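PDB 3IWG: acetyltransferase, GNAT family from Colwellia psychrerythraea, which probably transfers an acyl group, such as the acetyl group of acetyl-CoA, to an acceptor that is not known. Local coordinates for residues S103-N108 against S264-V269; F5-I10 against S91-E96; E206-G211 against Q238-I243. All coordinates share one frame; numbering follows the deposited sequence.

Overall arrangement
Two of the contacts are partly buried and lie toward the middle of the chain, while contact 2 sits at its surface, on the far side of the chain's centre from contact 3. In contact 3 every hydrogen bond is a backbone bond, mostly between parallel strands, with side chains packing on both faces; the centres of contacts 1 and 3 lie about 19 Å apart. Contact 1 pairs strands differently: strand 262-273 meets the last residue of strand 99-103 and the turn after it, and side-chain hydroxyl and imidazole groups share the bonding with the backbone. Contact 2 has no hydrogen bond across it; an isoleucine on strand 6-9 packs against a loop mainly through aliphatic groups.

Contact 1 (S103-N108 against S264-V269); sequences STAELN and SAHRIV
Thr104 grips the strand 264-269 with both its backbone and its hydroxyl. OG1 lies 2.6 Å from ND1 of His266, a short hydrogen bond made at the edge of the imidazole, near the ring plane; either partner could be the donor. The same OG1 accepts the backbone N-H of Arg267, N to OG1 3.2 Å. Going the other way, Thr104 N donates to Arg267 O at 3.1 Å, so Arg267 is held at both its N-H and its C=O. The hydroxyl reaches these partners because chi1 of 64° sets OG1 between the backbone N and the carbonyl carbon, while CG2 turns beside the backbone N and rests 4.1 Å from CB of Arg267. CB of Ala105 touches the imidazole at CE1, 3.8 Å away.

Ser103 is the antiparallel, non-hydrogen-bonded partner of Ile268, and its CB packs on Ile268 CG1. It ends strand 99-103 and starts a type I turn to Glu106, which precedes helix 107-116. Ser103 OG accepts from Ala105 N, forming an ST turn, and donates to Glu106 OE2 at 2.5 Å on the anti lone pair of that oxygen. Ser103 N also donates to OE2, from above the carboxylate plane. Farther out, strand 117-129 flanks strand 262-273, with backbone bonding between His266 and Met126, and Trp35 of helix 33-39 touches Ile268.

With a hydroxyl taking the place of a main-chain carbonyl as acceptor for Arg267 N, the ladder continues one step beyond the strand end. One N-H and one hydroxyl converge on OE2 and probably hold the Glu106 carboxylate in place, and the bond to Thr104 probably fixes the rotation of the His266 ring.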
loop_
_atom_site.group_PDB
_atom_site.type_symbol
_atom_site.label_atom_id
_atom_site.label_comp_id
_atom_site.label_asym_id
_atom_site.label_seq_id
_atom_site.Cartn_x
_atom_site.Cartn_y
_atom_site.Cartn_z
ATOM N N SER A 103 -12.447 10.511 20.672
ATOM C CA SER A 103 -13.531 11.340 20.187
ATOM C C SER A 103 -14.650 11.458 21.179
ATOM O O SER A 103 -14.832 10.619 22.061
ATOM C CB SER A 103 -14.113 10.838 18.874
ATOM O OG SER A 103 -14.915 9.695 19.060
ATOM N N THR A 104 -15.453 12.467 20.931
ATOM C CA THR A 104 -16.690 12.662 21.627
ATOM C C THR A 104 -17.727 11.572 21.420
ATOM O O THR A 104 -18.810 11.657 22.019
ATOM C CB THR A 104 -17.279 14.002 21.203
ATOM O OG1 THR A 104 -17.586 13.961 19.805
ATOM C CG2 THR A 104 -16.247 15.118 21.494
ATOM N N ALA A 105 -17.410 10.549 20.601
ATOM C CA ALA A 105 -18.320 9.441 20.350
ATOM C C ALA A 105 -17.887 8.221 21.119
ATOM O O ALA A 105 -18.577 7.167 21.049
ATOM C CB ALA A 105 -18.367 9.098 18.836
ATOM N N GLU A 106 -16.742 8.305 21.819
ATOM C CA GLU A 106 -16.349 7.180 22.696
ATOM C C GLU A 106 -16.478 7.596 24.173
ATOM O O GLU A 106 -15.546 8.123 24.794
ATOM C CB GLU A 106 -14.946 6.654 22.350
ATOM C CG GLU A 106 -14.695 6.385 20.831
ATOM C CD GLU A 106 -13.307 6.840 20.368
ATOM O OE1 GLU A 106 -12.335 6.098 20.605
ATOM O OE2 GLU A 106 -13.203 7.942 19.758
ATOM N N LEU A 107 -17.663 7.349 24.730
ATOM C CA LEU A 107 -18.102 8.083 25.924
ATOM C C LEU A 107 -17.289 7.651 27.108
ATOM O O LEU A 107 -16.745 8.482 27.820
ATOM C CB LEU A 107 -19.605 7.877 26.157
ATOM C CG LEU A 107 -20.580 8.512 25.143
ATOM C CD1 LEU A 107 -22.060 8.121 25.418
ATOM C CD2 LEU A 107 -20.410 10.019 25.072
ATOM N N ASN A 108 -17.165 6.345 27.300
ATOM C CA ASN A 108 -16.424 5.828 28.442
ATOM C C ASN A 108 -14.960 6.197 28.420
ATOM O O ASN A 108 -14.388 6.560 29.420
ATOM C CB ASN A 108 -16.594 4.326 28.565
ATOM C CG ASN A 108 -17.899 3.938 29.252
ATOM O OD1 ASN A 108 -18.710 3.192 28.703
ATOM N ND2 ASN A 108 -18.084 4.407 30.472
ATOM N N SER A 264 -21.552 18.306 11.913
ATOM C CA SER A 264 -20.591 17.823 12.851
ATOM C C SER A 264 -20.947 18.042 14.303
ATOM O O SER A 264 -20.818 19.142 14.821
ATOM C CB SER A 264 -19.275 18.529 12.644
ATOM O OG SER A 264 -18.352 17.950 13.539
ATOM N N ALA A 265 -21.326 16.989 14.988
ATOM C CA ALA A 265 -21.557 17.040 16.425
ATOM C C ALA A 265 -20.373 16.451 17.166
ATOM O O ALA A 265 -20.389 16.425 18.394
ATOM C CB ALA A 265 -22.793 16.281 16.793
ATOM N N HIS A 266 -19.346 16.020 16.433
ATOM C CA HIS A 266 -18.217 15.295 17.000
ATOM C C HIS A 266 -16.846 15.823 16.684
ATOM O O HIS A 266 -16.629 16.455 15.639
ATOM C CB HIS A 266 -18.303 13.854 16.560
ATOM C CG HIS A 266 -19.445 13.144 17.181
ATOM N ND1 HIS A 266 -19.421 12.737 18.492
ATOM C CD2 HIS A 266 -20.675 12.834 16.703
ATOM C CE1 HIS A 266 -20.586 12.183 18.791
ATOM N NE2 HIS A 266 -21.360 12.221 17.717
ATOM N N ARG A 267 -15.908 15.515 17.587
ATOM C CA ARG A 267 -14.559 16.044 17.553
ATOM C C ARG A 267 -13.617 14.968 18.003
ATOM O O ARG A 267 -13.969 14.192 18.841
ATOM C CB ARG A 267 -14.392 17.226 18.522
ATOM C CG ARG A 267 -15.183 18.465 18.196
ATOM C CD ARG A 267 -14.767 19.121 16.885
ATOM N NE ARG A 267 -15.481 20.376 16.669
ATOM C CZ ARG A 267 -16.682 20.456 16.138
ATOM N NH1 ARG A 267 -17.333 19.375 15.769
ATOM N NH2 ARG A 267 -17.246 21.640 15.980
ATOM N N ILE A 268 -12.417 14.914 17.431
ATOM C CA ILE A 268 -11.339 14.111 18.004
ATOM C C ILE A 268 -10.453 15.102 18.726
ATOM O O ILE A 268 -10.002 16.123 18.153
ATOM C CB ILE A 268 -10.465 13.342 16.942
ATOM C CG1 ILE A 268 -11.279 12.266 16.262
ATOM C CG2 ILE A 268 -9.305 12.673 17.606
ATOM C CD1 ILE A 268 -10.584 11.486 15.074
ATOM N N VAL A 269 -10.148 14.769 19.959
ATOM C CA VAL A 269 -9.408 15.649 20.816
ATOM C C VAL A 269 -8.151 14.956 21.241
ATOM O O VAL A 269 -8.151 13.736 21.485
ATOM C CB VAL A 269 -10.263 15.995 22.088
ATOM C CG1 VAL A 269 -9.481 16.867 23.040
ATOM C CG2 VAL A 269 -11.636 16.623 21.713
#

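Contact 2 (F5-I10 against S91-E96); sequences FKIKTI and SSVIGE
Ile7 turns its two branches to different parts of the loop 91-96: chi1 of -57° leaves CG2 anti to the backbone N, where it meets Val93 and Ile94, and places CG1 beside that N, from which CD1 extends to Ser91. CD1 comes to 3.4 Å from Ser91 OG, a contact of methyl with hydroxyl. CG2 is 3.6 Å from CG2 of Val93, and it also touches Ile94 at CG1 and CD1, with Ile7 CG2 to Ile94 CD1 3.7 Å. The Ile94 side chain runs at about a right angle to that of Ile7, whereas Val93 slants across it. The other methyl of Val93, CG1, lies 3.4 Å from the backbone O of Ile7, so Val93 also touches the main chain at Ile7.

Here the edge strand 6-9, outermost within the chain and paired antiparallel with strand 44-50, is met on its Ile7 side by the loop between helix 76-87 and strand 99-103. Phe46 of strand 44-50 touches Ile7, Val93 and Ile94 and joins the apolar cluster, while Leu82 of the helix packs on Ile7.

The loop keeps its shape through bonds of its own. Ser91 OG accepts from Ile94 N at 3.0 Å, an ST motif, and Ser91 O accepts from Gly95 N at 2.9 Å. Together they hold residues 92-94 in a single helix-like turn that presents Val93 to the strand and brings Ile94 CG1 and CD1 against Ile7 CG2. Gly95 leaves this turn with a positive phi of 82°. The Lys8 side chain sets off away from the loop; Lys8 makes a cation-pi contact with Tyr49.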
loop_
_atom_site.group_PDB
_atom_site.type_symbol
_atom_site.label_atom_id
_atom_site.label_comp_id
_atom_site.label_asym_id
_atom_site.label_seq_id
_atom_site.Cartn_x
_atom_site.Cartn_y
_atom_site.Cartn_z
ATOM N N PHE A 5 -6.288 -6.534 38.558
ATOM C CA PHE A 5 -5.920 -6.251 37.140
ATOM C C PHE A 5 -4.451 -6.514 36.856
ATOM O O PHE A 5 -3.580 -5.881 37.459
ATOM C CB PHE A 5 -6.199 -4.789 36.766
ATOM C CG PHE A 5 -7.604 -4.538 36.293
ATOM C CD1 PHE A 5 -8.193 -5.380 35.350
ATOM C CD2 PHE A 5 -8.342 -3.456 36.793
ATOM C CE1 PHE A 5 -9.492 -5.175 34.908
ATOM C CE2 PHE A 5 -9.655 -3.229 36.348
ATOM C CZ PHE A 5 -10.231 -4.100 35.400
ATOM N N LYS A 6 -4.187 -7.445 35.945
ATOM C CA LYS A 6 -2.860 -7.610 35.368
ATOM C C LYS A 6 -2.886 -6.959 33.954
ATOM O O LYS A 6 -3.798 -7.225 33.161
ATOM C CB LYS A 6 -2.474 -9.109 35.277
ATOM C CG LYS A 6 -1.529 -9.653 36.392
ATOM C CD LYS A 6 -2.243 -10.156 37.676
ATOM C CE LYS A 6 -1.246 -10.606 38.804
ATOM N NZ LYS A 6 -0.531 -11.936 38.576
ATOM N N ILE A 7 -1.914 -6.097 33.650
ATOM C CA ILE A 7 -1.732 -5.636 32.276
ATOM C C ILE A 7 -0.682 -6.529 31.616
ATOM O O ILE A 7 0.361 -6.820 32.217
ATOM C CB ILE A 7 -1.310 -4.155 32.211
ATOM C CG1 ILE A 7 -2.360 -3.288 32.924
ATOM C CG2 ILE A 7 -1.096 -3.722 30.753
ATOM C CD1 ILE A 7 -1.784 -2.133 33.756
ATOM N N LYS A 8 -0.980 -6.975 30.394
ATOM C CA LYS A 8 -0.075 -7.827 29.614
ATOM C C LYS A 8 -0.021 -7.273 28.206
ATOM O O LYS A 8 -0.994 -6.757 27.689
ATOM C CB LYS A 8 -0.552 -9.296 29.538
ATOM C CG LYS A 8 -0.265 -10.199 30.733
ATOM C CD LYS A 8 -0.588 -11.723 30.415
ATOM C CE LYS A 8 -1.127 -12.498 31.685
ATOM N NZ LYS A 8 -0.971 -14.017 31.714
ATOM N N THR A 9 1.132 -7.399 27.588
ATOM C CA THR A 9 1.330 -6.970 26.228
ATOM C C THR A 9 0.530 -7.993 25.371
ATOM O O THR A 9 0.332 -9.134 25.787
ATOM C CB THR A 9 2.864 -6.929 25.942
ATOM O OG1 THR A 9 3.208 -5.730 25.243
ATOM C CG2 THR A 9 3.314 -8.155 25.186
ATOM N N ILE A 10 0.012 -7.578 24.220
ATOM C CA ILE A 10 -0.749 -8.495 23.363
ATOM C C ILE A 10 -0.119 -8.570 21.962
ATOM O O ILE A 10 -0.013 -7.548 21.293
ATOM C CB ILE A 10 -2.191 -8.018 23.248
ATOM C CG1 ILE A 10 -2.884 -8.208 24.604
ATOM C CG2 ILE A 10 -2.925 -8.697 22.082
ATOM C CD1 ILE A 10 -4.195 -8.956 24.551
ATOM N N SER A 91 2.105 2.167 35.302
ATOM C CA SER A 91 2.012 0.836 34.696
ATOM C C SER A 91 3.406 0.381 34.295
ATOM O O SER A 91 4.016 0.937 33.375
ATOM C CB SER A 91 1.093 0.806 33.467
ATOM O OG SER A 91 1.100 -0.479 32.835
ATOM N N SER A 92 3.899 -0.637 34.992
ATOM C CA SER A 92 5.181 -1.240 34.680
ATOM C C SER A 92 5.238 -1.558 33.182
ATOM O O SER A 92 6.146 -1.150 32.459
ATOM C CB SER A 92 5.353 -2.530 35.509
ATOM O OG SER A 92 4.739 -2.398 36.790
ATOM N N VAL A 93 4.209 -2.254 32.723
ATOM C CA VAL A 93 4.238 -2.898 31.426
ATOM C C VAL A 93 3.977 -1.874 30.311
ATOM O O VAL A 93 4.736 -1.805 29.344
ATOM C CB VAL A 93 3.297 -4.152 31.425
ATOM C CG1 VAL A 93 2.457 -4.228 32.726
ATOM C CG2 VAL A 93 2.449 -4.236 30.168
ATOM N N ILE A 94 2.940 -1.052 30.474
ATOM C CA ILE A 94 2.562 -0.065 29.454
ATOM C C ILE A 94 3.562 1.079 29.387
ATOM O O ILE A 94 3.834 1.605 28.309
ATOM C CB ILE A 94 1.178 0.555 29.715
ATOM C CG1 ILE A 94 0.077 -0.512 29.618
ATOM C CG2 ILE A 94 0.931 1.698 28.745
ATOM C CD1 ILE A 94 -1.311 -0.036 30.108
ATOM N N GLY A 95 4.087 1.465 30.547
ATOM C CA GLY A 95 5.127 2.479 30.619
ATOM C C GLY A 95 4.589 3.894 30.572
ATOM O O GLY A 95 3.427 4.146 30.863
ATOM N N GLU A 96 5.454 4.822 30.200
ATOM C CA GLU A 96 5.116 6.240 30.239
ATOM C C GLU A 96 4.188 6.602 29.084
ATOM O O GLU A 96 4.576 6.545 27.935
ATOM C CB GLU A 96 6.399 7.106 30.246
ATOM C CG GLU A 96 6.290 8.446 29.501
ATOM C CD GLU A 96 7.023 9.600 30.195
ATOM O OE1 GLU A 96 8.178 9.394 30.655
ATOM O OE2 GLU A 96 6.441 10.714 30.273
#

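Contact 3 (E206-G211 against Q238-I243)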
loop_
_atom_site.group_PDB
_atom_site.type_symbol
_atom_site.label_atom_id
_atom_site.label_comp_id
_atom_site.label_asym_id
_atom_site.label_seq_id
_atom_site.Cartn_x
_atom_site.Cartn_y
_atom_site.Cartn_z
ATOM N N GLU A 206 -22.035 -0.002 6.860
ATOM C CA GLU A 206 -23.141 0.764 6.332
ATOM C C GLU A 206 -22.679 2.196 5.961
ATOM O O GLU A 206 -23.452 2.974 5.418
ATOM C CB GLU A 206 -24.356 0.725 7.301
ATOM C CG GLU A 206 -24.064 1.035 8.828
ATOM C CD GLU A 206 -23.155 -0.017 9.624
ATOM O OE1 GLU A 206 -23.613 -1.120 10.044
ATOM O OE2 GLU A 206 -21.977 0.283 9.867
ATOM N N TYR A 207 -21.407 2.509 6.170
ATOM C CA TYR A 207 -20.894 3.836 5.869
ATOM C C TYR A 207 -19.774 3.877 4.824
ATOM O O TYR A 207 -19.065 2.874 4.561
ATOM C CB TYR A 207 -20.389 4.458 7.156
ATOM C CG TYR A 207 -21.466 4.569 8.228
ATOM C CD1 TYR A 207 -22.310 5.661 8.266
ATOM C CD2 TYR A 207 -21.630 3.573 9.207
ATOM C CE1 TYR A 207 -23.297 5.798 9.257
ATOM C CE2 TYR A 207 -22.632 3.686 10.207
ATOM C CZ TYR A 207 -23.468 4.802 10.222
ATOM O OH TYR A 207 -24.463 4.960 11.200
ATOM N N ALA A 208 -19.638 5.049 4.210
ATOM C CA ALA A 208 -18.522 5.350 3.328
ATOM C C ALA A 208 -17.755 6.545 3.913
ATOM O O ALA A 208 -18.347 7.553 4.290
ATOM C CB ALA A 208 -19.003 5.640 1.938
ATOM N N ASP A 209 -16.440 6.434 3.971
ATOM C CA ASP A 209 -15.600 7.464 4.533
ATOM C C ASP A 209 -14.941 8.189 3.346
ATOM O O ASP A 209 -14.183 7.575 2.588
ATOM C CB ASP A 209 -14.560 6.778 5.406
ATOM C CG ASP A 209 -13.716 7.735 6.261
ATOM O OD1 ASP A 209 -13.940 8.973 6.336
ATOM O OD2 ASP A 209 -12.797 7.200 6.915
ATOM N N LEU A 210 -15.232 9.481 3.188
ATOM C CA LEU A 210 -14.796 10.242 2.030
ATOM C C LEU A 210 -13.553 11.093 2.291
ATOM O O LEU A 210 -13.346 11.593 3.377
ATOM C CB LEU A 210 -15.926 11.150 1.550
ATOM C CG LEU A 210 -17.297 10.496 1.491
ATOM C CD1 LEU A 210 -18.374 11.471 0.972
ATOM C CD2 LEU A 210 -17.283 9.181 0.679
ATOM N N GLY A 211 -12.717 11.235 1.279
ATOM C CA GLY A 211 -11.592 12.183 1.304
ATOM C C GLY A 211 -11.449 12.820 -0.061
ATOM O O GLY A 211 -11.928 12.286 -1.055
ATOM N N GLN A 238 -24.423 2.713 -3.507
ATOM C CA GLN A 238 -24.008 1.455 -2.851
ATOM C C GLN A 238 -24.772 1.187 -1.591
ATOM O O GLN A 238 -24.477 0.234 -0.901
ATOM C CB GLN A 238 -22.526 1.474 -2.496
ATOM C CG GLN A 238 -21.622 1.308 -3.653
ATOM C CD GLN A 238 -20.227 1.715 -3.311
ATOM O OE1 GLN A 238 -19.371 0.882 -3.026
ATOM N NE2 GLN A 238 -19.983 3.014 -3.342
ATOM N N GLY A 239 -25.715 2.057 -1.254
ATOM C CA GLY A 239 -26.537 1.891 -0.044
ATOM C C GLY A 239 -25.877 2.389 1.230
ATOM O O GLY A 239 -26.312 2.043 2.319
ATOM N N LEU A 240 -24.837 3.202 1.088
ATOM C CA LEU A 240 -24.023 3.630 2.257
ATOM C C LEU A 240 -24.268 5.084 2.654
ATOM O O LEU A 240 -24.541 5.922 1.837
ATOM C CB LEU A 240 -22.531 3.455 1.954
ATOM C CG LEU A 240 -22.072 2.120 1.374
ATOM C CD1 LEU A 240 -20.639 2.222 0.827
ATOM C CD2 LEU A 240 -22.203 1.041 2.423
ATOM N N THR A 241 -24.122 5.374 3.921
ATOM C CA THR A 241 -24.259 6.737 4.429
ATOM C C THR A 241 -22.870 7.360 4.483
ATOM O O THR A 241 -21.912 6.702 4.872
ATOM C CB THR A 241 -24.888 6.698 5.835
ATOM O OG1 THR A 241 -26.206 6.186 5.703
ATOM C CG2 THR A 241 -25.013 8.046 6.453
ATOM N N SER A 242 -22.744 8.627 4.130
ATOM C CA SER A 242 -21.427 9.209 4.026
ATOM C C SER A 242 -21.020 9.919 5.305
ATOM O O SER A 242 -21.824 10.636 5.915
ATOM C CB SER A 242 -21.397 10.190 2.865
ATOM O OG SER A 242 -21.524 9.531 1.629
ATOM N N ILE A 243 -19.763 9.730 5.671
ATOM C CA ILE A 243 -19.100 10.430 6.722
ATOM C C ILE A 243 -17.752 10.992 6.206
ATOM O O ILE A 243 -17.274 10.611 5.140
ATOM C CB ILE A 243 -18.871 9.519 7.947
ATOM C CG1 ILE A 243 -17.915 8.376 7.650
ATOM C CG2 ILE A 243 -20.178 8.885 8.388
ATOM C CD1 ILE A 243 -17.657 7.405 8.853
#
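Gly239 closes helix 223-237 with a Schellman motif and leads into Leu240, which packs its CB and both methyls against the strand 206-211: Leu240 CD1 lies 3.9 Å from CB of Ala208, while CD2 rests near the carbonyl of Glu206. Thr241 N then donates to Glu206 O at 2.9 Å, and Thr241 O accepts from Ala208 N. The side chain of Thr241 lies alongside that of Tyr207, pointing the same way, with Thr241 CB 3.7 Å from CD1 of the Tyr207 ring; Thr241 O sits at the edge of that ring.

These residues open the parallel pairing of a beta-alpha-beta crossover, in which helix 223-237 links strand 207-214 to strand 241-247, a unit familiar from the GNAT fold. Ser242 faces that helix together with Ala208, and touches Thr232 and Ala235. Its OG is buried with no hydrogen-bonding partner in the model, and meets the Leu210 methyl CD1 at 3.8 Å.

Ile243 N reaches Ala208 O at 2.9 Å, and Ile243 O takes Leu210 N at 3.0 Å. With chi1 at 65°, CG1 tucks between the backbone N and the carbonyl carbon and lies near Ala208 O, while Ile243 CG2 approaches Tyr207 CD1 at 3.9 Å. Pro30 touches both Tyr207 and Ile243 on this face.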